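Local atomic coordinates of AbyA5 (Verrucosispora maris, PDB entry 4YWF), a protein that catalyses acetate elimination in spirotetronate biosynthesis, acting as an esterase-like lyase of the alpha/beta hydrolase superfamily. Residues Ser219-Leu224 against Ala245-Lys250; Thr263-Thr268 against Ala273-His278. The protein carries 4 engineered substitutions. All blocks are in the same frame, centred on the assembly; numbering follows the deposited sequence.

Interaction 1 of 2, residues Ser219-Leu224 against Ala245-Lys250; sequences SGHLAL and AFFTDK
His-221 and Phe-247 span backbones that stay well apart, the nearest CA pair being His-221 CA and Phe-246 CA at 10.7 Å, so two rings make the whole contact. The ring of His-221 leaves helix 218-226 with CG anti to the backbone N (chi1 167°) and meets Phe-247 coming from the opposite direction. Phe-247 comes in with CZ and CE2: its CZ sits 3.6 Å above the imidazole plane, over the centre of the ring, while Phe-247 CE2 lies 3.5 Å from His-221 CD2. The planes are inclined at 42° with centroids 4.7 Å apart, an oblique pairing that is neither a stack nor edge-to-face. Behind it, CD2 of neighbouring Phe-246 covers one face of the phenylalanine ring. The turn carrying Phe-247 is only weakly helical: Ala-245 O takes both Thr-248 N and Asp-249 N. Around the pair, Leu-284 lies against His-221, Val-279 against Phe-247, and Phe-218 packs edge-to-face with Phe-246. Helix 218-226 follows strand 207-215 of the central sheet, so the pair ties that core helix to the region between strands 233-239 and 296-301. The imidazole is also held by its NE2, hydrogen-bonded to Trp-282 O. Because a carbonyl can only accept, NE2 probably carries the proton; ND1, buried without a partner in the model, is consistent with a neutral ring, which would sit comfortably against the apolar phenylalanine.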
loop_
_atom_site.group_PDB
_atom_site.type_symbol
_atom_site.label_atom_id
_atom_site.label_comp_id
_atom_site.label_asym_id
_atom_site.label_seq_id
_atom_site.Cartn_x
_atom_site.Cartn_y
_atom_site.Cartn_z
ATOM N N SER A 219 0.203 5.411 -2.274
ATOM C CA SER A 219 0.745 4.823 -3.469
ATOM C C SER A 219 -0.202 5.142 -4.636
ATOM O O SER A 219 0.189 5.074 -5.765
ATOM C CB SER A 219 0.994 3.306 -3.338
ATOM O OG SER A 219 -0.203 2.518 -3.364
ATOM N N GLY A 220 -1.450 5.437 -4.345
ATOM C CA GLY A 220 -2.356 5.828 -5.357
ATOM C C GLY A 220 -1.984 7.155 -6.009
ATOM O O GLY A 220 -2.157 7.337 -7.219
ATOM N N HIS A 221 -1.428 8.052 -5.226
ATOM C CA HIS A 221 -0.902 9.294 -5.765
ATOM C C HIS A 221 0.288 8.963 -6.735
ATOM O O HIS A 221 0.461 9.582 -7.783
ATOM C CB HIS A 221 -0.454 10.170 -4.616
ATOM C CG HIS A 221 0.374 11.338 -5.051
ATOM N ND1 HIS A 221 1.735 11.328 -4.993
ATOM C CD2 HIS A 221 0.017 12.572 -5.484
ATOM C CE1 HIS A 221 2.197 12.492 -5.410
ATOM N NE2 HIS A 221 1.167 13.267 -5.714
ATOM N N LEU A 222 1.088 7.952 -6.402
ATOM C CA LEU A 222 2.208 7.605 -7.239
ATOM C C LEU A 222 1.762 7.014 -8.546
ATOM O O LEU A 222 2.367 7.310 -9.642
ATOM C CB LEU A 222 3.120 6.618 -6.555
ATOM C CG LEU A 222 3.902 7.120 -5.315
ATOM C CD1 LEU A 222 4.746 5.944 -4.799
ATOM C CD2 LEU A 222 4.751 8.365 -5.671
ATOM N N ALA A 223 0.727 6.172 -8.466
ATOM C CA ALA A 223 0.176 5.597 -9.675
ATOM C C ALA A 223 -0.365 6.701 -10.582
ATOM O O ALA A 223 -0.156 6.680 -11.825
ATOM C CB ALA A 223 -0.924 4.598 -9.325
ATOM N N LEU A 224 -1.134 7.623 -10.013
ATOM C CA LEU A 224 -1.724 8.670 -10.832
ATOM C C LEU A 224 -0.678 9.609 -11.460
ATOM O O LEU A 224 -0.893 10.124 -12.595
ATOM C CB LEU A 224 -2.704 9.517 -10.033
ATOM C CG LEU A 224 -4.032 8.916 -9.605
ATOM C CD1 LEU A 224 -4.581 9.704 -8.427
ATOM C CD2 LEU A 224 -5.013 8.851 -10.788
ATOM N N ALA A 245 -4.615 19.151 -2.451
ATOM C CA ALA A 245 -4.828 19.767 -1.165
ATOM C C ALA A 245 -4.002 19.181 0.001
ATOM O O ALA A 245 -3.562 19.933 0.886
ATOM C CB ALA A 245 -6.284 19.745 -0.779
ATOM N N PHE A 246 -3.818 17.858 0.032
ATOM C CA PHE A 246 -2.945 17.284 1.041
ATOM C C PHE A 246 -1.538 17.986 1.050
ATOM O O PHE A 246 -0.941 18.190 2.086
ATOM C CB PHE A 246 -2.799 15.772 0.830
ATOM C CG PHE A 246 -1.945 15.119 1.854
ATOM C CD1 PHE A 246 -2.429 14.840 3.091
ATOM C CD2 PHE A 246 -0.607 14.875 1.590
ATOM C CE1 PHE A 246 -1.606 14.296 4.081
ATOM C CE2 PHE A 246 0.235 14.329 2.556
ATOM C CZ PHE A 246 -0.273 14.022 3.800
ATOM N N PHE A 247 -1.034 18.327 -0.119
ATOM C CA PHE A 247 0.312 18.749 -0.279
ATOM C C PHE A 247 0.417 20.267 -0.110
ATOM O O PHE A 247 1.483 20.758 0.108
ATOM C CB PHE A 247 0.812 18.341 -1.646
ATOM C CG PHE A 247 0.855 16.870 -1.851
ATOM C CD1 PHE A 247 1.883 16.117 -1.278
ATOM C CD2 PHE A 247 -0.122 16.211 -2.626
ATOM C CE1 PHE A 247 1.959 14.744 -1.452
ATOM C CE2 PHE A 247 -0.047 14.838 -2.776
ATOM C CZ PHE A 247 0.959 14.104 -2.166
ATOM N N THR A 248 -0.695 20.981 -0.199
ATOM C CA THR A 248 -0.697 22.461 -0.276
ATOM C C THR A 248 -1.548 23.147 0.772
ATOM O O THR A 248 -1.421 24.347 0.967
ATOM C CB THR A 248 -1.251 22.963 -1.655
ATOM O OG1 THR A 248 -2.621 22.615 -1.731
ATOM C CG2 THR A 248 -0.472 22.335 -2.857
ATOM N N ASP A 249 -2.438 22.434 1.428
ATOM C CA ASP A 249 -3.355 23.105 2.383
ATOM C C ASP A 249 -2.730 23.090 3.743
ATOM O O ASP A 249 -2.733 22.061 4.417
ATOM C CB ASP A 249 -4.684 22.403 2.445
ATOM C CG ASP A 249 -5.629 23.025 3.436
ATOM O OD1 ASP A 249 -5.239 23.907 4.241
ATOM O OD2 ASP A 249 -6.791 22.611 3.427
ATOM N N LYS A 250 -2.188 24.240 4.155
ATOM C CA LYS A 250 -1.477 24.352 5.455
ATOM C C LYS A 250 -2.292 24.190 6.748
ATOM O O LYS A 250 -1.828 23.514 7.703
ATOM C CB LYS A 250 -0.701 25.688 5.480
ATOM C CG LYS A 250 0.456 25.703 4.528
ATOM C CD LYS A 250 1.512 24.682 4.944
ATOM C CE LYS A 250 2.828 24.883 4.197
ATOM N NZ LYS A 250 3.557 23.617 3.838
#

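Interaction 2 of 2, residues Thr263-Thr268 against Ala273-His278; sequences TLARLT and ATVFDH
Two consecutive helices joined by a short loop bring Leu-264, Ala-265 and Thr-268, near the end of helix 258-268, against Val-275, Phe-276 and His-278 on the short helix 275-278. The backbones come close, with Ala-265 CA and Val-275 CA 5.4 Å apart, a spacing that the small alanine permits. Val-275 makes most of the contact. Its CG2, anti to the backbone N, reaches Leu-264 CB at 3.9 Å and rests by the backbone N of Ala-265, while its CB faces Ala-265 CB at 4.1 Å. The same methyl meets Thr-268 OG1 at 3.6 Å, the two side chains crossing at about a right angle. That hydroxyl is turned back onto its own helix: OG1, held between the backbone N and the carbonyl carbon (chi1 59°), donates to Leu-264 O over 2.7 Å, tilted 27° from the carbonyl plane, and Thr-268 N reaches the same oxygen from the other face. OG1 also bonds Thr-270 OG1 in the connecting loop. Replacing Thr-268 with an alanine would probably leave Leu-264 O with one grip fewer, strip Thr-270 of its hydroxyl mate and open a gap beside Val-275 CG2. At the outer margin, Thr-268 CB touches His-278 CD2 at 3.9 Å; elsewhere, Leu-264 CD1 meets Phe-276 CE1 obliquely. Val-261, one turn earlier, extends the apolar patch by Val-275 and Phe-276. Such a pair of short helices, inserted in the chain between strands 233-239 and 296-301, is consistent with the helical cap insertions of alpha/beta hydrolases.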
loop_
_atom_site.group_PDB
_atom_site.type_symbol
_atom_site.label_atom_id
_atom_site.label_comp_id
_atom_site.label_asym_id
_atom_site.label_seq_id
_atom_site.Cartn_x
_atom_site.Cartn_y
_atom_site.Cartn_z
ATOM N N THR A 263 5.975 9.491 10.183
ATOM C CA THR A 263 6.219 8.494 9.113
ATOM C C THR A 263 6.619 9.118 7.807
ATOM O O THR A 263 7.593 8.704 7.159
ATOM C CB THR A 263 4.968 7.630 8.899
ATOM O OG1 THR A 263 4.667 7.018 10.123
ATOM C CG2 THR A 263 5.178 6.568 7.866
ATOM N N LEU A 264 5.867 10.132 7.382
ATOM C CA LEU A 264 6.201 10.772 6.095
ATOM C C LEU A 264 7.594 11.342 6.102
ATOM O O LEU A 264 8.331 11.253 5.120
ATOM C CB LEU A 264 5.228 11.921 5.767
ATOM C CG LEU A 264 4.035 11.721 4.826
ATOM C CD1 LEU A 264 3.516 13.104 4.399
ATOM C CD2 LEU A 264 4.352 10.900 3.569
ATOM N N ALA A 265 7.934 12.001 7.202
ATOM C CA ALA A 265 9.269 12.511 7.378
ATOM C C ALA A 265 10.298 11.364 7.331
ATOM O O ALA A 265 11.314 11.497 6.670
ATOM C CB ALA A 265 9.359 13.288 8.669
ATOM N N ARG A 266 10.022 10.217 7.964
ATOM C CA ARG A 266 11.000 9.100 7.881
ATOM C C ARG A 266 11.113 8.638 6.442
ATOM O O ARG A 266 12.193 8.610 5.851
ATOM C CB ARG A 266 10.610 7.890 8.747
ATOM C CG ARG A 266 11.507 6.662 8.469
ATOM C CD ARG A 266 13.006 6.912 8.771
ATOM N NE ARG A 266 13.199 7.293 10.195
ATOM C CZ ARG A 266 13.714 6.530 11.176
ATOM N NH1 ARG A 266 14.170 5.286 10.961
ATOM N NH2 ARG A 266 13.765 7.042 12.406
ATOM N N LEU A 267 9.983 8.300 5.826
ATOM C CA LEU A 267 10.089 7.802 4.443
ATOM C C LEU A 267 10.773 8.743 3.472
ATOM O O LEU A 267 11.529 8.301 2.620
ATOM C CB LEU A 267 8.726 7.361 3.864
ATOM C CG LEU A 267 7.816 6.501 4.704
ATOM C CD1 LEU A 267 6.563 6.277 3.925
ATOM C CD2 LEU A 267 8.419 5.160 5.163
ATOM N N THR A 268 10.454 10.036 3.542
ATOM C CA THR A 268 11.127 11.030 2.704
ATOM C C THR A 268 12.527 11.391 3.179
ATOM O O THR A 268 13.262 12.095 2.466
ATOM C CB THR A 268 10.313 12.331 2.618
ATOM O OG1 THR A 268 10.098 12.901 3.941
ATOM C CG2 THR A 268 8.949 12.007 1.939
ATOM N N ALA A 273 9.111 19.335 10.752
ATOM C CA ALA A 273 9.149 20.775 10.415
ATOM C C ALA A 273 9.348 21.066 8.914
ATOM O O ALA A 273 8.958 22.122 8.411
ATOM C CB ALA A 273 10.309 21.420 11.186
ATOM N N THR A 274 10.033 20.163 8.228
ATOM C CA THR A 274 10.340 20.371 6.825
ATOM C C THR A 274 9.503 19.472 5.851
ATOM O O THR A 274 9.518 19.724 4.662
ATOM C CB THR A 274 11.849 20.159 6.559
ATOM O OG1 THR A 274 12.224 18.833 6.943
ATOM C CG2 THR A 274 12.704 21.173 7.351
ATOM N N VAL A 275 8.795 18.459 6.338
ATOM C CA VAL A 275 8.270 17.447 5.408
ATOM C C VAL A 275 7.217 18.011 4.448
ATOM O O VAL A 275 7.330 17.842 3.254
ATOM C CB VAL A 275 7.793 16.144 6.110
ATOM C CG1 VAL A 275 6.674 16.395 7.084
ATOM C CG2 VAL A 275 7.400 15.081 5.059
ATOM N N PHE A 276 6.260 18.769 4.940
ATOM C CA PHE A 276 5.239 19.362 4.066
ATOM C C PHE A 276 5.767 20.340 3.035
ATOM O O PHE A 276 5.328 20.310 1.887
ATOM C CB PHE A 276 4.150 19.966 4.890
ATOM C CG PHE A 276 3.307 18.939 5.553
ATOM C CD1 PHE A 276 2.646 17.954 4.777
ATOM C CD2 PHE A 276 3.150 18.917 6.904
ATOM C CE1 PHE A 276 1.879 16.973 5.371
ATOM C CE2 PHE A 276 2.379 17.967 7.495
ATOM C CZ PHE A 276 1.744 16.989 6.742
ATOM N N ASP A 277 6.773 21.138 3.417
ATOM C CA ASP A 277 7.450 21.987 2.488
ATOM C C ASP A 277 8.106 21.121 1.489
ATOM O O ASP A 277 8.108 21.407 0.268
ATOM C CB ASP A 277 8.546 22.839 3.150
ATOM C CG ASP A 277 8.017 24.071 3.789
ATOM O OD1 ASP A 277 6.816 24.439 3.579
ATOM O OD2 ASP A 277 8.808 24.675 4.526
ATOM N N HIS A 278 8.668 20.029 1.989
ATOM C CA HIS A 278 9.360 19.116 1.105
ATOM C C HIS A 278 8.435 18.557 -0.012
ATOM O O HIS A 278 8.884 18.364 -1.129
ATOM C CB HIS A 278 10.053 18.006 1.918
ATOM C CG HIS A 278 10.898 17.095 1.086
ATOM N ND1 HIS A 278 12.044 17.510 0.449
ATOM C CD2 HIS A 278 10.752 15.791 0.771
ATOM C CE1 HIS A 278 12.567 16.510 -0.229
ATOM N NE2 HIS A 278 11.802 15.450 -0.046
#

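Overall arrangement
Both interactions are mostly buried and lie on the same side of the chain's centre, their own centres 13 Å apart. Interaction 1 is a single ring pair joining helix 218-226, which packs on the central sheet, to the helices between strands 233-239 and 296-301; interaction 2 works within those helices, where the small side chains of Ala-265 and Val-275 let the backbones approach far more closely and a threonine hydroxyl bonds back to its own helix. Phe-246 connects them: its CZ packs on Leu-264 CD1 at 3.9 Å and also on Phe-276 CE1. A long, weak ion pair, Lys-250 NZ to Asp-277 OD1, joins two exposed residues. The ring pair is wholly buried, whereas interaction 2 reaches the surface at His-278.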